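Uncharacterized protein (Burkholderia xenovorans, PDB 5KAK) is of unknown function but belongs to the NipSnap family, whose domain falls in the dimeric alpha-beta barrel clan. Local coordinates at residues I10-I15 / W63-L68; L42-G47 / P114-P119. One frame throughout, in Å; residues are numbered along the deposited sequence.

Contact 1. Residues I10-I15 / W63-L68; sequences IVEERI and WGYEDL
Ile10 reaches with its CD1 to the CD2 methyl of Leu68, 3.6 Å away, the two side chains crossing at about a right angle, while its CG1 packs on CB of Tyr65. With chi1 at 72°, CG1 stands between the backbone N and the carbonyl carbon, and an extended chi2 carries CD1 on toward the first turn of helix 68-80. The strands beneath, 10-15 and 63-65, are antiparallel neighbours in the four-stranded sheet of a ferredoxin-like, dimeric alpha-beta barrel domain. Two hydrogen-bonded pairs, Ile10 with Tyr65 and Glu12 with Trp63, flank the non-hydrogen-bonded pair of Val11 and Gly64. Glu12 N gives the shortest of the four backbone bonds, 2.8 Å to Trp63 O, and that same oxygen lies 3.4 Å from Val11 CA in a CA-H...O contact.

Ile10, Glu12, Trp63 and Tyr65 share the sheet face covered by helices 23-42 and 68-80; Val11 lies on the other face, where it packs on Phe49 of the second subunit. With CG anti to the backbone N (chi1 -177°) and the rest of the chain extended, buried Glu12 holds its carboxylate off the strand among polar partners. Arg14 NH1 meets OE1 at 2.8 Å from above the carboxylate plane, and Asn101 also bonds OE1, while Arg71 forms a salt bridge with OE2. The carboxylate and the Tyr65 ring are turned 46° apart, and one water joins them, 2.6 Å from Glu12 OE2, to which it donates, and 2.6 Å from Tyr65 OH.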
ATOM      1  N   ILE E  10       7.450  22.207 -15.488  1.00 25.66           N
ATOM      2  CA  ILE E  10       7.151  20.971 -14.781  1.00 24.07           C
ATOM      3  C   ILE E  10       7.951  20.937 -13.484  1.00 26.75           C
ATOM      4  O   ILE E  10       8.993  21.582 -13.348  1.00 23.06           O
ATOM      5  CB  ILE E  10       7.470  19.726 -15.633  1.00 27.77           C
ATOM      6  CG1 ILE E  10       8.986  19.560 -15.752  1.00 28.04           C
ATOM      7  CG2 ILE E  10       6.820  19.835 -17.010  1.00 32.62           C
ATOM      8  CD1 ILE E  10       9.435  18.185 -16.159  1.00 29.92           C
ATOM      9  N   VAL E  11       7.453  20.165 -12.521  1.00 21.46           N
ATOM     10  CA  VAL E  11       8.131  19.973 -11.244  1.00 21.24           C
ATOM     11  C   VAL E  11       8.270  18.481 -11.003  1.00 25.59           C
ATOM     12  O   VAL E  11       7.284  17.744 -11.083  1.00 21.16           O
ATOM     13  CB  VAL E  11       7.363  20.640 -10.084  1.00 19.98           C
ATOM     14  CG1 VAL E  11       7.927  20.216  -8.736  1.00 18.70           C
ATOM     15  CG2 VAL E  11       7.394  22.173 -10.251  1.00 23.27           C
ATOM     16  N   GLU E  12       9.481  18.031 -10.694  1.00 18.41           N
ATOM     17  CA  GLU E  12       9.682  16.638 -10.320  1.00 17.29           C
ATOM     18  C   GLU E  12       9.762  16.543  -8.806  1.00 16.23           C
ATOM     19  O   GLU E  12      10.591  17.216  -8.185  1.00 18.30           O
ATOM     20  CB  GLU E  12      10.953  16.057 -10.938  1.00 17.39           C
ATOM     21  CG  GLU E  12      11.147  14.572 -10.609  1.00 17.49           C
ATOM     22  CD  GLU E  12      12.439  13.998 -11.199  1.00 18.63           C
ATOM     23  OE1 GLU E  12      12.635  12.772 -11.142  1.00 17.64           O
ATOM     24  OE2 GLU E  12      13.246  14.768 -11.751  1.00 20.17           O
ATOM     25  N   GLU E  13       8.894  15.728  -8.219  1.00 15.54           N
ATOM     26  CA  GLU E  13       8.976  15.400  -6.803  1.00 14.60           C
ATOM     27  C   GLU E  13       9.664  14.048  -6.669  1.00 16.62           C
ATOM     28  O   GLU E  13       9.253  13.076  -7.305  1.00 13.75           O
ATOM     29  CB  GLU E  13       7.592  15.371  -6.157  1.00 14.57           C
ATOM     30  CG  GLU E  13       7.674  15.089  -4.671  1.00 16.69           C
ATOM     31  CD  GLU E  13       6.351  15.258  -3.950  1.00 25.85           C
ATOM     32  OE1 GLU E  13       5.277  15.182  -4.591  1.00 21.29           O
ATOM     33  OE2 GLU E  13       6.398  15.462  -2.723  1.00 23.89           O
ATOM     34  N   ARG E  14      10.747  13.998  -5.894  1.00 13.76           N
ATOM     35  CA  ARG E  14      11.453  12.755  -5.639  1.00 12.61           C
ATOM     36  C   ARG E  14      11.314  12.428  -4.160  1.00 14.58           C
ATOM     37  O   ARG E  14      11.464  13.308  -3.304  1.00 12.62           O
ATOM     38  CB  ARG E  14      12.931  12.851  -6.071  1.00 12.91           C
ATOM     39  CG  ARG E  14      13.054  13.084  -7.576  1.00 13.81           C
ATOM     40  CD  ARG E  14      14.501  13.178  -8.008  1.00 14.36           C
ATOM     41  NE  ARG E  14      15.222  11.915  -7.891  1.00 15.15           N
ATOM     42  CZ  ARG E  14      15.218  10.953  -8.817  1.00 19.49           C
ATOM     43  NH1 ARG E  14      14.507  11.082  -9.925  1.00 18.60           N
ATOM     44  NH2 ARG E  14      15.941   9.855  -8.640  1.00 13.72           N
ATOM     45  N   ILE E  15      10.969  11.182  -3.872  1.00 11.35           N
ATOM     46  CA  ILE E  15      10.652  10.733  -2.520  1.00 10.84           C
ATOM     47  C   ILE E  15      11.515   9.507  -2.244  1.00 12.03           C
ATOM     48  O   ILE E  15      11.319   8.459  -2.875  1.00 10.78           O
ATOM     49  CB  ILE E  15       9.160  10.396  -2.374  1.00 10.98           C
ATOM     50  CG1 ILE E  15       8.270  11.590  -2.766  1.00 11.67           C
ATOM     51  CG2 ILE E  15       8.876   9.885  -0.981  1.00 11.59           C
ATOM     52  CD1 ILE E  15       6.798  11.210  -2.942  1.00 17.26           C
ATOM     53  N   TRP E  63      12.220  19.607  -7.638  1.00 12.95           N
ATOM     54  CA  TRP E  63      13.042  20.321  -8.608  1.00 15.46           C
ATOM     55  C   TRP E  63      12.181  20.859  -9.748  1.00 10.82           C
ATOM     56  O   TRP E  63      11.353  20.129 -10.309  1.00 14.85           O
ATOM     57  CB  TRP E  63      14.099  19.387  -9.173  1.00 13.62           C
ATOM     58  CG  TRP E  63      15.008  18.854  -8.126  1.00 14.35           C
ATOM     59  CD1 TRP E  63      14.828  17.735  -7.377  1.00 11.22           C
ATOM     60  CD2 TRP E  63      16.250  19.425  -7.719  1.00 21.05           C
ATOM     61  NE1 TRP E  63      15.897  17.565  -6.521  1.00 16.91           N
ATOM     62  CE2 TRP E  63      16.782  18.597  -6.712  1.00 21.01           C
ATOM     63  CE3 TRP E  63      16.969  20.566  -8.108  1.00 20.27           C
ATOM     64  CZ2 TRP E  63      17.997  18.871  -6.084  1.00 18.06           C
ATOM     65  CZ3 TRP E  63      18.181  20.833  -7.495  1.00 21.93           C
ATOM     66  CH2 TRP E  63      18.685  19.991  -6.493  1.00 19.18           C
ATOM     67  N   GLY E  64      12.407  22.115 -10.115  1.00 14.44           N
ATOM     68  CA  GLY E  64      11.652  22.762 -11.175  1.00 16.29           C
ATOM     69  C   GLY E  64      12.434  22.806 -12.477  1.00 15.72           C
ATOM     70  O   GLY E  64      13.647  23.009 -12.479  1.00 13.77           O
ATOM     71  N   TYR E  65      11.714  22.633 -13.586  1.00 15.48           N
ATOM     72  CA  TYR E  65      12.295  22.618 -14.916  1.00 11.56           C
ATOM     73  C   TYR E  65      11.390  23.428 -15.833  1.00 20.93           C
ATOM     74  O   TYR E  65      10.183  23.534 -15.602  1.00 20.61           O
ATOM     75  CB  TYR E  65      12.469  21.178 -15.432  1.00 14.11           C
ATOM     76  CG  TYR E  65      13.434  20.369 -14.591  1.00 14.06           C
ATOM     77  CD1 TYR E  65      14.800  20.504 -14.776  1.00 16.50           C
ATOM     78  CD2 TYR E  65      12.982  19.489 -13.619  1.00 12.36           C
ATOM     79  CE1 TYR E  65      15.690  19.782 -14.023  1.00 18.85           C
ATOM     80  CE2 TYR E  65      13.876  18.751 -12.850  1.00 10.36           C
ATOM     81  CZ  TYR E  65      15.234  18.913 -13.069  1.00 12.13           C
ATOM     82  OH  TYR E  65      16.151  18.209 -12.325  1.00 13.60           O
ATOM     83  N   GLU E  66      11.982  24.024 -16.864  1.00 21.22           N
ATOM     84  CA  GLU E  66      11.181  24.829 -17.780  1.00 23.14           C
ATOM     85  C   GLU E  66      10.306  23.954 -18.659  1.00 25.84           C
ATOM     86  O   GLU E  66       9.251  24.404 -19.125  1.00 24.59           O
ATOM     87  CB  GLU E  66      12.086  25.717 -18.640  1.00 25.23           C
ATOM     88  CG  GLU E  66      12.838  26.760 -17.829  1.00 28.77           C
ATOM     89  CD  GLU E  66      13.915  27.468 -18.625  1.00 40.04           C
ATOM     90  OE1 GLU E  66      13.603  28.006 -19.709  1.00 42.13           O
ATOM     91  OE2 GLU E  66      15.078  27.479 -18.166  1.00 42.81           O
ATOM     92  N   ASP E  67      10.724  22.711 -18.887  1.00 17.21           N
ATOM     93  CA  ASP E  67      10.003  21.765 -19.729  1.00 22.86           C
ATOM     94  C   ASP E  67      10.711  20.418 -19.700  1.00 29.10           C
ATOM     95  O   ASP E  67      11.767  20.268 -19.070  1.00 24.13           O
ATOM     96  CB  ASP E  67       9.854  22.275 -21.173  1.00 27.29           C
ATOM     97  CG  ASP E  67      11.167  22.768 -21.778  1.00 34.10           C
ATOM     98  OD1 ASP E  67      12.192  22.051 -21.700  1.00 35.46           O
ATOM     99  OD2 ASP E  67      11.173  23.881 -22.352  1.00 41.12           O
ATOM    100  N   LEU E  68      10.121  19.432 -20.377  1.00 28.93           N
ATOM    101  CA  LEU E  68      10.625  18.066 -20.306  1.00 24.01           C
ATOM    102  C   LEU E  68      12.012  17.934 -20.924  1.00 22.81           C
ATOM    103  O   LEU E  68      12.850  17.189 -20.404  1.00 24.63           O
ATOM    104  CB  LEU E  68       9.646  17.122 -20.993  1.00 27.78           C
ATOM    105  CG  LEU E  68       8.322  16.992 -20.250  1.00 26.64           C
ATOM    106  CD1 LEU E  68       7.299  16.339 -21.169  1.00 24.92           C
ATOM    107  CD2 LEU E  68       8.522  16.187 -18.979  1.00 24.73           C
TER
HETATM  108  O   HOH W   1      15.444  16.055 -11.122  1.00 16.16           O

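Contact 2. Residues L42-G47 / P114-P119; sequences LGRLIG and PPLWQP
The isobutyl end of Leu116 rests on one face of the Arg44 guanidinium, an apolar branch on a charged plane: its CD2 sits 3.7 Å above the group, over the centre, and its CG is 3.6 Å from NH2. The same methyl comes within 3.6 Å of Gly43 CA. Gly43, at a positive phi of 114° where the chain leaves helix 23-42, has no side chain to stand in the way of that methyl.

Arg44 runs extended from CG to NE alongside the loop, which brings its edge to Pro114 O. That oxygen lies in the guanidinium plane, but the bond from NE is weak, 3.2 Å long and bent to 120° at the hydrogen. The charge has a firmer partner in Glu66, a salt bridge to NH2.

In the fold, this is where the turn between helix 23-42 and strand 45-51, outermost in this chain's antiparallel sheet, is overlaid by the proline-rich loop that follows strand 96-106. The backbones are joined by Trp117 N to Gly43 O, 3.0 Å. Beyond it the indole turns away, making a cation-pi contact with Arg39 and bonding Glu122 through NE1. At the other end Pro114 CG presses on Ile46 CG1 at 3.7 Å, the proline ring set crosswise to the isoleucine branch. Ile46 and Gly47 both face Leu62, forming a classic beta bulge, and Ile46 also packs on Ile46 of the second subunit.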
ATOM      1  N   LEU E  42      21.193  20.853 -11.834  1.00 19.97           N
ATOM      2  CA  LEU E  42      19.752  20.709 -12.020  1.00 17.61           C
ATOM      3  C   LEU E  42      19.070  22.070 -12.110  1.00 20.47           C
ATOM      4  O   LEU E  42      18.167  22.262 -12.931  1.00 20.66           O
ATOM      5  CB  LEU E  42      19.162  19.855 -10.900  1.00 16.84           C
ATOM      6  CG  LEU E  42      19.634  18.399 -10.964  1.00 16.26           C
ATOM      7  CD1 LEU E  42      18.816  17.468 -10.042  1.00 16.34           C
ATOM      8  CD2 LEU E  42      19.640  17.889 -12.411  1.00 20.35           C
ATOM      9  N   GLY E  43      19.469  23.021 -11.276  1.00 18.11           N
ATOM     10  CA  GLY E  43      19.065  24.389 -11.538  1.00 21.96           C
ATOM     11  C   GLY E  43      18.137  25.040 -10.537  1.00 23.82           C
ATOM     12  O   GLY E  43      18.435  26.125 -10.029  1.00 22.11           O
ATOM     13  N   ARG E  44      16.999  24.396 -10.238  1.00 17.86           N
ATOM     14  CA  ARG E  44      15.887  25.061  -9.555  1.00 20.97           C
ATOM     15  C   ARG E  44      15.354  24.178  -8.430  1.00 17.79           C
ATOM     16  O   ARG E  44      14.345  23.489  -8.589  1.00 20.96           O
ATOM     17  CB  ARG E  44      14.794  25.424 -10.558  1.00 18.41           C
ATOM     18  CG  ARG E  44      15.290  26.341 -11.687  1.00 20.82           C
ATOM     19  CD  ARG E  44      14.171  26.623 -12.652  1.00 20.40           C
ATOM     20  NE  ARG E  44      14.492  27.660 -13.623  1.00 31.67           N
ATOM     21  CZ  ARG E  44      14.975  27.424 -14.833  1.00 32.93           C
ATOM     22  NH1 ARG E  44      15.217  26.177 -15.220  1.00 30.55           N
ATOM     23  NH2 ARG E  44      15.209  28.438 -15.656  1.00 37.09           N
ATOM     24  N   LEU E  45      16.027  24.220  -7.283  1.00 17.84           N
ATOM     25  CA  LEU E  45      15.520  23.542  -6.093  1.00 15.39           C
ATOM     26  C   LEU E  45      14.345  24.322  -5.515  1.00 18.79           C
ATOM     27  O   LEU E  45      14.485  25.497  -5.151  1.00 22.19           O
ATOM     28  CB  LEU E  45      16.631  23.377  -5.050  1.00 15.12           C
ATOM     29  CG  LEU E  45      16.238  22.646  -3.759  1.00 18.64           C
ATOM     30  CD1 LEU E  45      15.659  21.258  -4.053  1.00 22.43           C
ATOM     31  CD2 LEU E  45      17.448  22.559  -2.814  1.00 18.82           C
ATOM     32  N   ILE E  46      13.183  23.672  -5.440  1.00 21.00           N
ATOM     33  CA  ILE E  46      12.018  24.249  -4.779  1.00 20.25           C
ATOM     34  C   ILE E  46      12.017  23.946  -3.283  1.00 19.45           C
ATOM     35  O   ILE E  46      11.631  24.789  -2.471  1.00 17.32           O
ATOM     36  CB  ILE E  46      10.734  23.743  -5.466  1.00 14.97           C
ATOM     37  CG1 ILE E  46      10.655  24.299  -6.896  1.00 18.68           C
ATOM     38  CG2 ILE E  46       9.491  24.098  -4.646  1.00 14.75           C
ATOM     39  CD1 ILE E  46       9.677  23.578  -7.780  1.00 20.47           C
ATOM     40  N   GLY E  47      12.468  22.762  -2.889  1.00 17.83           N
ATOM     41  CA  GLY E  47      12.487  22.375  -1.493  1.00 14.16           C
ATOM     42  C   GLY E  47      13.149  21.033  -1.311  1.00 13.38           C
ATOM     43  O   GLY E  47      12.995  20.149  -2.163  1.00 16.50           O
ATOM     44  N   PRO E 114      11.685  28.807  -9.333  1.00 26.32           N
ATOM     45  CA  PRO E 114      12.819  29.493  -8.734  1.00 26.16           C
ATOM     46  C   PRO E 114      13.797  29.908  -9.819  1.00 26.31           C
ATOM     47  O   PRO E 114      13.906  29.240 -10.862  1.00 27.58           O
ATOM     48  CB  PRO E 114      13.428  28.428  -7.807  1.00 24.31           C
ATOM     49  CG  PRO E 114      12.316  27.507  -7.505  1.00 27.11           C
ATOM     50  CD  PRO E 114      11.490  27.464  -8.763  1.00 26.74           C
ATOM     51  N   PRO E 115      14.496  31.015  -9.627  1.00 28.50           N
ATOM     52  CA  PRO E 115      15.545  31.371 -10.587  1.00 30.23           C
ATOM     53  C   PRO E 115      16.654  30.334 -10.554  1.00 25.84           C
ATOM     54  O   PRO E 115      16.836  29.628  -9.559  1.00 28.96           O
ATOM     55  CB  PRO E 115      16.031  32.738 -10.094  1.00 32.51           C
ATOM     56  CG  PRO E 115      15.673  32.762  -8.642  1.00 29.49           C
ATOM     57  CD  PRO E 115      14.402  31.979  -8.519  1.00 28.31           C
ATOM     58  N   LEU E 116      17.373  30.222 -11.671  1.00 27.53           N
ATOM     59  CA  LEU E 116      18.509  29.309 -11.742  1.00 28.06           C
ATOM     60  C   LEU E 116      19.540  29.637 -10.666  1.00 31.00           C
ATOM     61  O   LEU E 116      19.862  30.804 -10.428  1.00 28.71           O
ATOM     62  CB  LEU E 116      19.165  29.372 -13.124  1.00 34.09           C
ATOM     63  CG  LEU E 116      18.537  28.558 -14.261  1.00 37.21           C
ATOM     64  CD1 LEU E 116      19.239  28.850 -15.577  1.00 41.64           C
ATOM     65  CD2 LEU E 116      18.602  27.076 -13.949  1.00 27.15           C
ATOM     66  N   TRP E 117      20.051  28.596 -10.010  1.00 27.83           N
ATOM     67  CA  TRP E 117      21.097  28.762  -9.008  1.00 27.47           C
ATOM     68  C   TRP E 117      22.371  29.255  -9.679  1.00 31.18           C
ATOM     69  O   TRP E 117      22.769  28.731 -10.721  1.00 37.07           O
ATOM     70  CB  TRP E 117      21.352  27.437  -8.295  1.00 29.10           C
ATOM     71  CG  TRP E 117      22.330  27.484  -7.150  1.00 29.40           C
ATOM     72  CD1 TRP E 117      23.648  27.125  -7.177  1.00 31.11           C
ATOM     73  CD2 TRP E 117      22.050  27.879  -5.803  1.00 28.89           C
ATOM     74  NE1 TRP E 117      24.210  27.290  -5.930  1.00 35.77           N
ATOM     75  CE2 TRP E 117      23.244  27.742  -5.068  1.00 32.29           C
ATOM     76  CE3 TRP E 117      20.899  28.335  -5.146  1.00 31.76           C
ATOM     77  CZ2 TRP E 117      23.322  28.048  -3.714  1.00 28.93           C
ATOM     78  CZ3 TRP E 117      20.987  28.647  -3.799  1.00 32.54           C
ATOM     79  CH2 TRP E 117      22.189  28.503  -3.100  1.00 30.50           C
ATOM     80  N   GLN E 118      23.009  30.260  -9.088  1.00 34.48           N
ATOM     81  CA  GLN E 118      24.178  30.906  -9.665  1.00 37.27           C
ATOM     82  C   GLN E 118      25.397  30.720  -8.769  1.00 37.18           C
ATOM     83  O   GLN E 118      25.266  30.367  -7.592  1.00 35.23           O
ATOM     84  CB  GLN E 118      23.916  32.405  -9.876  1.00 33.44           C
ATOM     85  CG  GLN E 118      22.796  32.714 -10.855  1.00 38.80           C
ATOM     86  CD  GLN E 118      23.140  32.360 -12.295  1.00 42.74           C
ATOM     87  OE1 GLN E 118      24.302  32.385 -12.696  1.00 45.73           O
ATOM     88  NE2 GLN E 118      22.120  32.033 -13.081  1.00 49.12           N
ATOM     89  N   PRO E 119      26.609  30.926  -9.301  1.00 38.28           N
ATOM     90  CA  PRO E 119      27.790  30.869  -8.426  1.00 40.78           C
ATOM     91  C   PRO E 119      27.727  31.868  -7.283  1.00 47.28           C
ATOM     92  O   PRO E 119      28.179  31.562  -6.173  1.00 48.82           O
ATOM     93  CB  PRO E 119      28.946  31.163  -9.392  1.00 41.84           C
ATOM     94  CG  PRO E 119      28.460  30.663 -10.698  1.00 41.05           C
ATOM     95  CD  PRO E 119      26.985  30.980 -10.725  1.00 38.37           C
TER

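Overall arrangement
Contact 1 and contact 2 lie side by side, their centres about 11 Å apart, and share the sheet through adjacent strands 58-65 and 45-51. Gly64 N probably bonds Arg44 O at 2.8 Å, continuing the strand pairing from one contact into the other. A salt bridge also joins them, Glu66 OE2 to Arg44 NH2 at 2.7 Å, tying the turn after strand 58-65 to the arginine that lies against the 114-119 loop. Leu42 packs on both rings: its CB is 3.6 Å from Trp63 CE3, and its CD2 is 3.5 Å from the Tyr65 hydroxyl, OH. Both contacts also touch the second subunit, contact 2 through Leu45 on its Phe109.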